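Local coordinates for protein glycoside hydrolase family 5 (Aspergillus oryzae, PDB 6LA0) that hydrolyses glycosidic bonds as a secreted family 5 rutinosidase, and probably also acts on beta-1,3-glucans as an exo-glucosidase, at residues A206-R220 / F237-L251. Sequence-based numbering, arbitrary orientation.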
ATOM      1  N   ALA A 206       2.507 -17.944  -4.068  1.00 27.34           N
ATOM      2  CA  ALA A 206       3.157 -16.944  -4.900  1.00 27.35           C
ATOM      3  C   ALA A 206       4.603 -16.682  -4.496  1.00 29.26           C
ATOM      4  O   ALA A 206       5.329 -16.052  -5.271  1.00 26.84           O
ATOM      5  CB  ALA A 206       2.361 -15.639  -4.864  1.00 27.80           C
ATOM      6  N   LEU A 207       5.032 -17.143  -3.316  1.00 28.36           N
ATOM      7  CA  LEU A 207       6.398 -16.969  -2.838  1.00 26.15           C
ATOM      8  C   LEU A 207       6.938 -18.325  -2.415  1.00 25.59           C
ATOM      9  O   LEU A 207       6.375 -18.961  -1.520  1.00 24.51           O
ATOM     10  CB  LEU A 207       6.466 -15.985  -1.658  1.00 24.52           C
ATOM     11  CG  LEU A 207       7.843 -15.590  -1.096  1.00 23.89           C
ATOM     12  CD1 LEU A 207       8.698 -14.796  -2.088  1.00 23.00           C
ATOM     13  CD2 LEU A 207       7.690 -14.820   0.218  1.00 24.21           C
ATOM     14  N   SER A 208       8.029 -18.754  -3.052  1.00 25.01           N
ATOM     15  CA  SER A 208       8.703 -19.997  -2.705  1.00 29.17           C
ATOM     16  C   SER A 208       9.443 -19.857  -1.375  1.00 28.63           C
ATOM     17  O   SER A 208       9.694 -18.751  -0.891  1.00 23.09           O
ATOM     18  CB  SER A 208       9.696 -20.390  -3.799  1.00 20.92           C
ATOM     19  OG  SER A 208      10.856 -19.563  -3.753  1.00 28.18           O
ATOM     20  N   ASP A 209       9.793 -21.006  -0.778  1.00 25.41           N
ATOM     21  CA  ASP A 209      10.593 -20.955   0.444  1.00 27.39           C
ATOM     22  C   ASP A 209      11.982 -20.384   0.181  1.00 25.06           C
ATOM     23  O   ASP A 209      12.541 -19.695   1.040  1.00 21.92           O
ATOM     24  CB  ASP A 209      10.708 -22.342   1.074  1.00 31.25           C
ATOM     25  CG  ASP A 209       9.373 -22.895   1.497  1.00 35.33           C
ATOM     26  OD1 ASP A 209       8.582 -22.162   2.144  1.00 29.44           O
ATOM     27  OD2 ASP A 209       9.111 -24.067   1.165  1.00 44.04           O
ATOM     28  N   ARG A 210      12.548 -20.656  -0.991  1.00 24.78           N
ATOM     29  CA  ARG A 210      13.828 -20.059  -1.353  1.00 26.98           C
ATOM     30  C   ARG A 210      13.740 -18.535  -1.381  1.00 26.67           C
ATOM     31  O   ARG A 210      14.594 -17.839  -0.818  1.00 25.56           O
ATOM     32  CB  ARG A 210      14.276 -20.592  -2.712  1.00 32.43           C
ATOM     33  CG  ARG A 210      15.610 -20.058  -3.144  1.00 34.23           C
ATOM     34  CD  ARG A 210      16.249 -20.938  -4.196  1.00 34.42           C
ATOM     35  NE  ARG A 210      17.521 -20.364  -4.621  1.00 38.16           N
ATOM     36  CZ  ARG A 210      17.687 -19.667  -5.741  1.00 35.49           C
ATOM     37  NH1 ARG A 210      16.653 -19.466  -6.564  1.00 35.28           N
ATOM     38  NH2 ARG A 210      18.886 -19.180  -6.040  1.00 38.49           N
ATOM     39  N   GLY A 211      12.710 -18.001  -2.046  1.00 26.00           N
ATOM     40  CA  GLY A 211      12.506 -16.561  -2.066  1.00 23.60           C
ATOM     41  C   GLY A 211      12.191 -15.989  -0.697  1.00 22.96           C
ATOM     42  O   GLY A 211      12.556 -14.852  -0.399  1.00 22.59           O
ATOM     43  N   ALA A 212      11.535 -16.773   0.161  1.00 23.93           N
ATOM     44  CA  ALA A 212      11.213 -16.304   1.507  1.00 21.19           C
ATOM     45  C   ALA A 212      12.459 -16.136   2.376  1.00 20.54           C
ATOM     46  O   ALA A 212      12.466 -15.299   3.284  1.00 18.86           O
ATOM     47  CB  ALA A 212      10.225 -17.262   2.177  1.00 24.72           C
ATOM     48  N   THR A 213      13.516 -16.913   2.141  1.00 20.30           N
ATOM     49  CA  THR A 213      14.722 -16.717   2.945  1.00 23.09           C
ATOM     50  C   THR A 213      15.359 -15.364   2.639  1.00 22.11           C
ATOM     51  O   THR A 213      15.839 -14.671   3.547  1.00 20.26           O
ATOM     52  CB  THR A 213      15.715 -17.854   2.708  1.00 24.67           C
ATOM     53  OG1 THR A 213      16.171 -17.826   1.351  1.00 31.70           O
ATOM     54  CG2 THR A 213      15.049 -19.197   2.979  1.00 21.33           C
ATOM     55  N   TRP A 214      15.326 -14.946   1.375  1.00 20.75           N
ATOM     56  CA  TRP A 214      15.857 -13.628   1.036  1.00 18.74           C
ATOM     57  C   TRP A 214      14.988 -12.524   1.627  1.00 17.36           C
ATOM     58  O   TRP A 214      15.510 -11.530   2.143  1.00 17.93           O
ATOM     59  CB  TRP A 214      15.978 -13.474  -0.485  1.00 22.58           C
ATOM     60  CG  TRP A 214      16.887 -12.328  -0.885  1.00 21.60           C
ATOM     61  CD1 TRP A 214      16.505 -11.104  -1.369  1.00 20.48           C
ATOM     62  CD2 TRP A 214      18.324 -12.300  -0.811  1.00 21.01           C
ATOM     63  NE1 TRP A 214      17.615 -10.321  -1.597  1.00 22.89           N
ATOM     64  CE2 TRP A 214      18.742 -11.032  -1.270  1.00 21.87           C
ATOM     65  CE3 TRP A 214      19.293 -13.229  -0.414  1.00 22.58           C
ATOM     66  CZ2 TRP A 214      20.097 -10.665  -1.341  1.00 23.13           C
ATOM     67  CZ3 TRP A 214      20.646 -12.858  -0.473  1.00 22.91           C
ATOM     68  CH2 TRP A 214      21.029 -11.585  -0.934  1.00 23.78           C
ATOM     69  N   VAL A 215      13.661 -12.687   1.575  1.00 17.37           N
ATOM     70  CA  VAL A 215      12.764 -11.702   2.178  1.00 17.23           C
ATOM     71  C   VAL A 215      13.035 -11.576   3.676  1.00 18.05           C
ATOM     72  O   VAL A 215      13.105 -10.466   4.220  1.00 17.62           O
ATOM     73  CB  VAL A 215      11.297 -12.072   1.895  1.00 16.31           C
ATOM     74  CG1 VAL A 215      10.343 -11.124   2.621  1.00 16.49           C
ATOM     75  CG2 VAL A 215      11.042 -12.036   0.402  1.00 20.53           C
ATOM     76  N   LEU A 216      13.177 -12.717   4.368  1.00 18.00           N
ATOM     77  CA  LEU A 216      13.500 -12.697   5.793  1.00 16.45           C
ATOM     78  C   LEU A 216      14.832 -12.007   6.058  1.00 15.51           C
ATOM     79  O   LEU A 216      14.944 -11.202   6.986  1.00 17.02           O
ATOM     80  CB  LEU A 216      13.533 -14.121   6.350  1.00 18.07           C
ATOM     81  CG  LEU A 216      13.652 -14.236   7.874  1.00 23.84           C
ATOM     82  CD1 LEU A 216      12.344 -13.837   8.546  1.00 20.87           C
ATOM     83  CD2 LEU A 216      14.071 -15.644   8.290  1.00 22.68           C
ATOM     84  N   LYS A 217      15.859 -12.330   5.277  1.00 16.47           N
ATOM     85  CA  LYS A 217      17.126 -11.601   5.415  1.00 18.90           C
ATOM     86  C   LYS A 217      16.893 -10.092   5.367  1.00 17.99           C
ATOM     87  O   LYS A 217      17.371  -9.349   6.237  1.00 17.23           O
ATOM     88  CB  LYS A 217      18.109 -12.040   4.329  1.00 17.18           C
ATOM     89  CG  LYS A 217      19.392 -11.213   4.262  1.00 19.17           C
ATOM     90  CD  LYS A 217      20.256 -11.688   3.097  1.00 20.32           C
ATOM     91  CE  LYS A 217      21.329 -10.665   2.725  1.00 25.58           C
ATOM     92  NZ  LYS A 217      22.495 -10.747   3.655  1.00 24.79           N
ATOM     93  N   TYR A 218      16.109  -9.628   4.380  1.00 18.91           N
ATOM     94  CA  TYR A 218      15.829  -8.198   4.239  1.00 14.79           C
ATOM     95  C   TYR A 218      15.083  -7.642   5.444  1.00 15.13           C
ATOM     96  O   TYR A 218      15.462  -6.604   5.994  1.00 15.46           O
ATOM     97  CB  TYR A 218      15.015  -7.946   2.968  1.00 19.48           C
ATOM     98  CG  TYR A 218      14.631  -6.482   2.734  1.00 17.05           C
ATOM     99  CD1 TYR A 218      15.615  -5.505   2.578  1.00 15.71           C
ATOM    100  CD2 TYR A 218      13.298  -6.094   2.638  1.00 18.27           C
ATOM    101  CE1 TYR A 218      15.283  -4.165   2.353  1.00 16.12           C
ATOM    102  CE2 TYR A 218      12.949  -4.754   2.395  1.00 14.62           C
ATOM    103  CZ  TYR A 218      13.954  -3.799   2.252  1.00 16.50           C
ATOM    104  OH  TYR A 218      13.624  -2.487   2.032  1.00 13.64           O
ATOM    105  N   ILE A 219      13.990  -8.301   5.856  1.00 19.13           N
ATOM    106  CA  ILE A 219      13.158  -7.682   6.884  1.00 15.58           C
ATOM    107  C   ILE A 219      13.895  -7.654   8.216  1.00 15.44           C
ATOM    108  O   ILE A 219      13.707  -6.730   9.010  1.00 15.84           O
ATOM    109  CB  ILE A 219      11.775  -8.366   6.988  1.00 17.16           C
ATOM    110  CG1 ILE A 219      10.802  -7.502   7.802  1.00 20.07           C
ATOM    111  CG2 ILE A 219      11.855  -9.742   7.622  1.00 19.52           C
ATOM    112  CD1 ILE A 219      10.452  -6.166   7.172  1.00 20.97           C
ATOM    113  N   ARG A 220      14.746  -8.644   8.490  1.00 16.66           N
ATOM    114  CA  ARG A 220      15.513  -8.593   9.731  1.00 19.42           C
ATOM    115  C   ARG A 220      16.572  -7.496   9.654  1.00 20.64           C
ATOM    116  O   ARG A 220      16.816  -6.776  10.632  1.00 21.22           O
ATOM    117  CB  ARG A 220      16.140  -9.962  10.022  1.00 19.86           C
ATOM    118  CG  ARG A 220      15.125 -11.054  10.420  1.00 20.97           C
ATOM    119  CD  ARG A 220      15.753 -12.174  11.259  1.00 21.40           C
ATOM    120  NE  ARG A 220      16.093 -11.719  12.609  1.00 24.12           N
ATOM    121  CZ  ARG A 220      16.925 -12.358  13.435  1.00 20.70           C
ATOM    122  NH1 ARG A 220      17.184 -11.860  14.643  1.00 19.78           N
ATOM    123  NH2 ARG A 220      17.515 -13.480  13.051  1.00 16.82           N
ATOM    124  N   PHE A 237       5.515  -5.077   8.063  1.00 15.04           N
ATOM    125  CA  PHE A 237       6.006  -6.151   7.198  1.00 16.75           C
ATOM    126  C   PHE A 237       4.841  -6.662   6.364  1.00 18.02           C
ATOM    127  O   PHE A 237       3.925  -7.300   6.891  1.00 16.16           O
ATOM    128  CB  PHE A 237       6.632  -7.266   8.051  1.00 15.17           C
ATOM    129  CG  PHE A 237       7.212  -8.429   7.260  1.00 17.71           C
ATOM    130  CD1 PHE A 237       7.558  -8.309   5.922  1.00 22.33           C
ATOM    131  CD2 PHE A 237       7.437  -9.646   7.888  1.00 20.91           C
ATOM    132  CE1 PHE A 237       8.102  -9.396   5.220  1.00 19.85           C
ATOM    133  CE2 PHE A 237       7.985 -10.728   7.199  1.00 23.07           C
ATOM    134  CZ  PHE A 237       8.315 -10.602   5.865  1.00 22.22           C
ATOM    135  N   GLN A 238       4.858  -6.343   5.067  1.00 22.36           N
ATOM    136  CA  GLN A 238       3.931  -6.901   4.086  1.00 16.96           C
ATOM    137  C   GLN A 238       4.519  -8.239   3.667  1.00 18.81           C
ATOM    138  O   GLN A 238       5.308  -8.326   2.726  1.00 18.87           O
ATOM    139  CB  GLN A 238       3.758  -5.956   2.901  1.00 18.28           C
ATOM    140  CG  GLN A 238       2.384  -6.050   2.210  1.00 17.34           C
ATOM    141  CD  GLN A 238       2.126  -7.426   1.638  1.00 19.28           C
ATOM    142  OE1 GLN A 238       2.744  -7.814   0.658  1.00 19.48           O
ATOM    143  NE2 GLN A 238       1.225  -8.186   2.263  1.00 20.61           N
ATOM    144  N   GLY A 239       4.171  -9.296   4.410  1.00 18.90           N
ATOM    145  CA  GLY A 239       4.820 -10.581   4.232  1.00 18.27           C
ATOM    146  C   GLY A 239       4.237 -11.381   3.085  1.00 21.74           C
ATOM    147  O   GLY A 239       3.823 -12.532   3.275  1.00 19.89           O
ATOM    148  N   SER A 240       4.204 -10.772   1.895  1.00 20.67           N
ATOM    149  CA  SER A 240       3.651 -11.368   0.681  1.00 17.74           C
ATOM    150  C   SER A 240       2.247 -11.858   1.019  1.00 20.56           C
ATOM    151  O   SER A 240       1.522 -11.181   1.757  1.00 20.74           O
ATOM    152  CB  SER A 240       4.573 -12.484   0.170  1.00 22.12           C
ATOM    153  OG  SER A 240       4.251 -12.910  -1.147  1.00 20.28           O
ATOM    154  N   PHE A 241       1.854 -13.035   0.543  1.00 17.96           N
ATOM    155  CA  PHE A 241       0.512 -13.524   0.820  1.00 23.74           C
ATOM    156  C   PHE A 241       0.504 -14.744   1.743  1.00 25.81           C
ATOM    157  O   PHE A 241      -0.413 -15.567   1.686  1.00 24.61           O
ATOM    158  CB  PHE A 241      -0.217 -13.786  -0.493  1.00 24.27           C
ATOM    159  CG  PHE A 241      -0.228 -12.585  -1.411  1.00 23.80           C
ATOM    160  CD1 PHE A 241      -1.140 -11.559  -1.219  1.00 23.07           C
ATOM    161  CD2 PHE A 241       0.689 -12.474  -2.448  1.00 27.12           C
ATOM    162  CE1 PHE A 241      -1.153 -10.437  -2.070  1.00 27.72           C
ATOM    163  CE2 PHE A 241       0.682 -11.360  -3.298  1.00 27.04           C
ATOM    164  CZ  PHE A 241      -0.236 -10.344  -3.102  1.00 24.83           C
ATOM    165  N   LYS A 242       1.509 -14.854   2.618  1.00 23.26           N
ATOM    166  CA  LYS A 242       1.498 -15.852   3.679  1.00 21.53           C
ATOM    167  C   LYS A 242       0.650 -15.384   4.862  1.00 25.66           C
ATOM    168  O   LYS A 242       0.432 -14.185   5.053  1.00 27.75           O
ATOM    169  CB  LYS A 242       2.916 -16.117   4.167  1.00 19.70           C
ATOM    170  CG  LYS A 242       3.943 -16.357   3.089  1.00 23.74           C
ATOM    171  CD  LYS A 242       3.696 -17.632   2.323  1.00 21.18           C
ATOM    172  CE  LYS A 242       5.007 -18.187   1.792  1.00 26.51           C
ATOM    173  NZ  LYS A 242       4.798 -19.446   1.027  1.00 28.96           N
ATOM    174  N   PRO A 243       0.166 -16.312   5.685  1.00 24.25           N
ATOM    175  CA  PRO A 243      -0.416 -15.906   6.969  1.00 21.81           C
ATOM    176  C   PRO A 243       0.670 -15.390   7.892  1.00 17.72           C
ATOM    177  O   PRO A 243       1.839 -15.759   7.777  1.00 20.54           O
ATOM    178  CB  PRO A 243      -1.041 -17.199   7.514  1.00 23.21           C
ATOM    179  CG  PRO A 243      -0.390 -18.307   6.751  1.00 22.62           C
ATOM    180  CD  PRO A 243      -0.074 -17.735   5.391  1.00 28.84           C
ATOM    181  N   GLU A 244       0.273 -14.521   8.825  1.00 17.62           N
ATOM    182  CA  GLU A 244       1.241 -14.050   9.808  1.00 16.19           C
ATOM    183  C   GLU A 244       1.912 -15.224  10.520  1.00 22.01           C
ATOM    184  O   GLU A 244       3.107 -15.157  10.835  1.00 20.53           O
ATOM    185  CB  GLU A 244       0.567 -13.111  10.814  1.00 15.70           C
ATOM    186  CG  GLU A 244       1.445 -12.740  12.022  1.00 16.87           C
ATOM    187  CD  GLU A 244       1.224 -13.657  13.219  1.00 18.69           C
ATOM    188  OE1 GLU A 244       0.337 -14.533  13.154  1.00 18.69           O
ATOM    189  OE2 GLU A 244       1.945 -13.507  14.228  1.00 18.73           O
ATOM    190  N   GLN A 245       1.181 -16.321  10.744  1.00 15.98           N
ATOM    191  CA  GLN A 245       1.784 -17.454  11.443  1.00 20.53           C
ATOM    192  C   GLN A 245       2.966 -18.063  10.688  1.00 23.37           C
ATOM    193  O   GLN A 245       3.810 -18.726  11.311  1.00 22.86           O
ATOM    194  CB  GLN A 245       0.724 -18.528  11.713  1.00 21.49           C
ATOM    195  CG  GLN A 245      -0.292 -18.098  12.751  1.00 19.97           C
ATOM    196  CD  GLN A 245      -1.542 -17.502  12.130  1.00 24.78           C
ATOM    197  OE1 GLN A 245      -1.475 -16.738  11.152  1.00 21.05           O
ATOM    198  NE2 GLN A 245      -2.693 -17.842  12.693  1.00 16.62           N
ATOM    199  N   TYR A 246       3.042 -17.861   9.367  1.00 22.04           N
ATOM    200  CA  TYR A 246       4.164 -18.365   8.581  1.00 21.37           C
ATOM    201  C   TYR A 246       5.467 -17.673   8.956  1.00 23.72           C
ATOM    202  O   TYR A 246       6.536 -18.285   8.868  1.00 25.91           O
ATOM    203  CB  TYR A 246       3.878 -18.177   7.080  1.00 23.92           C
ATOM    204  CG  TYR A 246       5.016 -18.575   6.149  1.00 26.91           C
ATOM    205  CD1 TYR A 246       6.049 -17.680   5.855  1.00 23.82           C
ATOM    206  CD2 TYR A 246       5.061 -19.842   5.560  1.00 28.67           C
ATOM    207  CE1 TYR A 246       7.101 -18.034   5.008  1.00 23.08           C
ATOM    208  CE2 TYR A 246       6.108 -20.204   4.707  1.00 29.04           C
ATOM    209  CZ  TYR A 246       7.118 -19.289   4.433  1.00 26.99           C
ATOM    210  OH  TYR A 246       8.165 -19.619   3.594  1.00 29.56           O
ATOM    211  N   TRP A 247       5.401 -16.406   9.367  1.00 20.82           N
ATOM    212  CA  TRP A 247       6.592 -15.612   9.642  1.00 20.32           C
ATOM    213  C   TRP A 247       6.897 -15.481  11.123  1.00 20.78           C
ATOM    214  O   TRP A 247       8.035 -15.151  11.486  1.00 19.73           O
ATOM    215  CB  TRP A 247       6.441 -14.189   9.073  1.00 18.84           C
ATOM    216  CG  TRP A 247       6.226 -14.124   7.585  1.00 22.42           C
ATOM    217  CD1 TRP A 247       5.042 -13.898   6.934  1.00 20.54           C
ATOM    218  CD2 TRP A 247       7.227 -14.253   6.562  1.00 22.03           C
ATOM    219  NE1 TRP A 247       5.239 -13.909   5.578  1.00 20.06           N
ATOM    220  CE2 TRP A 247       6.571 -14.116   5.319  1.00 19.14           C
ATOM    221  CE3 TRP A 247       8.608 -14.481   6.576  1.00 21.73           C
ATOM    222  CZ2 TRP A 247       7.250 -14.200   4.101  1.00 20.40           C
ATOM    223  CZ3 TRP A 247       9.282 -14.560   5.367  1.00 18.48           C
ATOM    224  CH2 TRP A 247       8.601 -14.417   4.144  1.00 23.42           C
ATOM    225  N   SER A 248       5.907 -15.712  11.980  1.00 22.52           N
ATOM    226  CA  SER A 248       6.017 -15.230  13.349  1.00 18.25           C
ATOM    227  C   SER A 248       7.078 -15.982  14.143  1.00 23.60           C
ATOM    228  O   SER A 248       7.676 -15.414  15.064  1.00 22.93           O
ATOM    229  CB  SER A 248       4.657 -15.322  14.035  1.00 21.58           C
ATOM    230  OG  SER A 248       4.313 -16.660  14.311  1.00 22.39           O
ATOM    231  N   ASN A 249       7.356 -17.232  13.807  1.00 24.16           N
ATOM    232  CA  ASN A 249       8.349 -17.955  14.588  1.00 25.08           C
ATOM    233  C   ASN A 249       9.747 -17.846  14.004  1.00 27.55           C
ATOM    234  O   ASN A 249      10.681 -18.431  14.560  1.00 26.95           O
ATOM    235  CB  ASN A 249       7.940 -19.418  14.750  1.00 27.16           C
ATOM    236  CG  ASN A 249       6.854 -19.584  15.791  1.00 35.83           C
ATOM    237  OD1 ASN A 249       5.693 -19.857  15.464  1.00 38.77           O
ATOM    238  ND2 ASN A 249       7.212 -19.365  17.052  1.00 36.50           N
ATOM    239  N   GLN A 250       9.919 -17.076  12.931  1.00 23.44           N
ATOM    240  CA  GLN A 250      11.236 -16.760  12.396  1.00 22.51           C
ATOM    241  C   GLN A 250      11.753 -15.413  12.885  1.00 22.98           C
ATOM    242  O   GLN A 250      12.818 -14.975  12.437  1.00 22.18           O
ATOM    243  CB  GLN A 250      11.200 -16.784  10.862  1.00 19.94           C
ATOM    244  CG  GLN A 250      10.302 -17.887  10.270  1.00 25.86           C
ATOM    245  CD  GLN A 250      10.581 -18.150   8.791  1.00 30.69           C
ATOM    246  OE1 GLN A 250      11.739 -18.198   8.368  1.00 30.14           O
ATOM    247  NE2 GLN A 250       9.519 -18.316   8.001  1.00 19.10           N
ATOM    248  N   LEU A 251      11.038 -14.751  13.799  1.00 23.26           N
ATOM    249  CA  LEU A 251      11.406 -13.410  14.226  1.00 20.68           C
ATOM    250  C   LEU A 251      11.333 -13.260  15.738  1.00 20.29           C
ATOM    251  O   LEU A 251      10.368 -13.728  16.361  1.00 23.84           O
ATOM    252  CB  LEU A 251      10.487 -12.370  13.569  1.00 23.94           C
ATOM    253  CG  LEU A 251      10.574 -12.304  12.046  1.00 22.94           C
ATOM    254  CD1 LEU A 251       9.238 -11.874  11.463  1.00 22.99           C
ATOM    255  CD2 LEU A 251      11.723 -11.361  11.617  1.00 19.06           C
TER
HETATM  256  O   HOH W   1       6.230 -21.276  -0.109  1.00 36.28           O
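Ile219 lies across one face of the Phe237 ring. Its CG1, anti to the backbone N (chi1 -166°), makes a CH-pi contact, with Ile219 CG1 3.9 Å from the Phe237 ring centroid. Gly239 CA covers the opposite face, and Val215 CG1 meets the ring edge, 3.8 Å from Phe237 CE1. The Trp247 indole is sandwiched between Tyr246 CD1 and Phe237 CZ. Leu207, just before the helix, brings CD2 to the indole edge near its plane, 4.0 Å from Trp247 CZ2. From the first helical turn, Ala212 CB touches Trp247 CH2 at 3.8 Å. Farther along, Leu216 packs on Gln250 CB and Leu251. Leu251 CD2 also meets the aliphatic part of Arg220, 3.6 Å from Arg220 CG.

Two hydrogen bonds cross near the start of the helix. Tyr246 OH donates to the anti lone pair of Asp209 OD1 at 3.0 Å, with carboxylate and ring nearly coplanar. Lys242 NZ donates to Leu207 O at 3.0 Å, in the carbonyl plane. A bend at chi2 (-66°) carries the lysine chain over a face of the Tyr246 ring. Lys242 NZ also bonds Pro204 O and a water that donates to Leu207 O.

Within the 237-251 segment, Trp247 NE1 donates to Gly239 O, tying the indole to the turn. Ser240 OG bonds Pro192 O.

The contact packs helix 209-229 against the end of strand 235-237 and the following loop and short helix, within the TIM barrel of this family. Packing on both faces and the NE1 bond fix the indole's rotation; Lys242 NZ, 4.8 Å from Asp209 OD1, probably stabilises the carboxylate charge.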